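Side-chain contact in HicA3 Toxin (Yersinia pestis, PDB 4P78), which is the toxin of a type II toxin-antitoxin pair, probably an mRNA-cleaving ribonuclease that the HicB3 antitoxin holds in check: residues Arg21-Ser25 and Gly26-Thr30. Sequence-based numbering, arbitrary orientation.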
loop_
_atom_site.group_PDB
_atom_site.type_symbol
_atom_site.label_atom_id
_atom_site.label_comp_id
_atom_site.label_asym_id
_atom_site.label_seq_id
_atom_site.Cartn_x
_atom_site.Cartn_y
_atom_site.Cartn_z
ATOM N N ARG C 21 7.873 -7.016 -23.409
ATOM C CA ARG C 21 9.000 -6.459 -22.708
ATOM C C ARG C 21 9.222 -7.324 -21.473
ATOM O O ARG C 21 8.265 -7.799 -20.865
ATOM C CB ARG C 21 8.738 -4.991 -22.370
ATOM C CG ARG C 21 9.829 -4.349 -21.564
ATOM C CD ARG C 21 11.072 -4.031 -22.371
ATOM N NE ARG C 21 12.091 -3.521 -21.462
ATOM C CZ ARG C 21 12.154 -2.260 -21.045
ATOM N NH1 ARG C 21 13.110 -1.883 -20.202
ATOM N NH2 ARG C 21 11.272 -1.363 -21.479
ATOM N N LYS C 22 10.478 -7.571 -21.131
ATOM C CA LYS C 22 10.770 -8.493 -20.050
ATOM C C LYS C 22 11.678 -7.849 -19.013
ATOM O O LYS C 22 12.711 -7.255 -19.342
ATOM C CB LYS C 22 11.395 -9.773 -20.601
ATOM C CG LYS C 22 10.809 -11.039 -20.010
ATOM C CD LYS C 22 11.102 -12.255 -20.892
ATOM C CE LYS C 22 12.467 -12.167 -21.579
ATOM N NZ LYS C 22 12.682 -13.268 -22.581
ATOM N N THR C 23 11.269 -7.953 -17.754
ATOM C CA THR C 23 12.033 -7.377 -16.656
ATOM C C THR C 23 12.213 -8.416 -15.554
ATOM O O THR C 23 11.933 -9.597 -15.759
ATOM C CB THR C 23 11.351 -6.112 -16.093
ATOM O OG1 THR C 23 10.034 -6.438 -15.619
ATOM C CG2 THR C 23 11.244 -5.041 -17.182
ATOM N N ASN C 24 12.659 -7.969 -14.383
ATOM C CA ASN C 24 13.017 -8.877 -13.294
ATOM C C ASN C 24 11.857 -9.370 -12.416
ATOM O O ASN C 24 11.964 -9.334 -11.189
ATOM C CB ASN C 24 14.058 -8.201 -12.392
ATOM C CG ASN C 24 15.376 -7.956 -13.101
ATOM O OD1 ASN C 24 15.741 -8.681 -14.028
ATOM N ND2 ASN C 24 16.101 -6.929 -12.665
ATOM N N SER C 25 10.759 -9.825 -13.023
ATOM C CA SER C 25 9.651 -10.429 -12.266
ATOM C C SER C 25 8.660 -11.193 -13.147
ATOM O O SER C 25 7.942 -12.081 -12.676
ATOM C CB SER C 25 8.885 -9.368 -11.471
ATOM O OG SER C 25 9.689 -8.752 -10.476
ATOM N N GLY C 26 8.625 -10.831 -14.423
ATOM C CA GLY C 26 7.710 -11.427 -15.382
ATOM C C GLY C 26 7.753 -10.587 -16.639
ATOM O O GLY C 26 8.556 -9.657 -16.727
ATOM N N SER C 27 6.903 -10.893 -17.614
ATOM C CA SER C 27 6.908 -10.101 -18.832
ATOM C C SER C 27 5.650 -9.229 -18.938
ATOM O O SER C 27 4.721 -9.296 -18.109
ATOM C CB SER C 27 7.083 -11.002 -20.074
ATOM O OG SER C 27 5.865 -11.581 -20.526
ATOM N N HIS C 28 5.672 -8.365 -19.939
ATOM C CA HIS C 28 4.633 -7.377 -20.172
ATOM C C HIS C 28 4.347 -7.359 -21.658
ATOM O O HIS C 28 5.218 -7.702 -22.452
ATOM C CB HIS C 28 5.075 -5.980 -19.718
ATOM C CG HIS C 28 5.684 -5.951 -18.354
ATOM N ND1 HIS C 28 4.987 -5.537 -17.241
ATOM C CD2 HIS C 28 6.921 -6.299 -17.922
ATOM C CE1 HIS C 28 5.771 -5.628 -16.180
ATOM N NE2 HIS C 28 6.951 -6.080 -16.569
ATOM N N VAL C 29 3.141 -6.949 -22.031
ATOM C CA VAL C 29 2.836 -6.687 -23.431
ATOM C C VAL C 29 2.415 -5.209 -23.536
ATOM O O VAL C 29 1.593 -4.743 -22.748
ATOM C CB VAL C 29 1.743 -7.651 -23.955
ATOM C CG1 VAL C 29 1.267 -7.269 -25.358
ATOM C CG2 VAL C 29 2.262 -9.092 -23.961
ATOM N N THR C 30 3.028 -4.466 -24.456
ATOM C CA THR C 30 2.574 -3.108 -24.760
ATOM C C THR C 30 1.704 -3.088 -26.022
ATOM O O THR C 30 1.911 -3.867 -26.964
ATOM C CB THR C 30 3.747 -2.103 -24.937
ATOM O OG1 THR C 30 4.555 -2.438 -26.076
ATOM C CG2 THR C 30 4.603 -2.036 -23.677
#
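T23 and H28 meet across the end of the beta hairpin that joins strands 16-22 and 27-33 of the three-stranded antiparallel sheet. NE2 of H28 donates to OG1 of T23 over 3.2 Å, and the hydroxyl lies at the ring edge, only 9° out of the imidazole plane. The two side chains cross at about a right angle. With CG beside its own backbone N (chi1 -48°), H28 brings its ring edge to T23, whose short, beta-branched side chain holds the hydroxyl close to the backbone. This histidine probably belongs to the ribonuclease site, as in HicA relatives.

Along the strands, R21 and H28 form a hydrogen-bonded antiparallel pair: R21 N reaches H28 O at 2.9 Å, and H28 N reaches R21 O, also at the imidazole edge, at 2.8 Å. Toward the turn, T23 N makes a weak bond to G26 O, and N24 is the centre of an inverse gamma turn. On the other face of the sheet, CG of K22 packs against CB of S27 at 3.7 Å, while the small S27 turns its hydroxyl to the carbonyl of Y44 on strand 36-44.

HicB3 antitoxin covers the H28 face: E47 of that chain forms a salt bridge with R21, V44 of that chain packs on H28, and E40 of that chain takes T23 OG1 on OE1 and S25 OG on OE2.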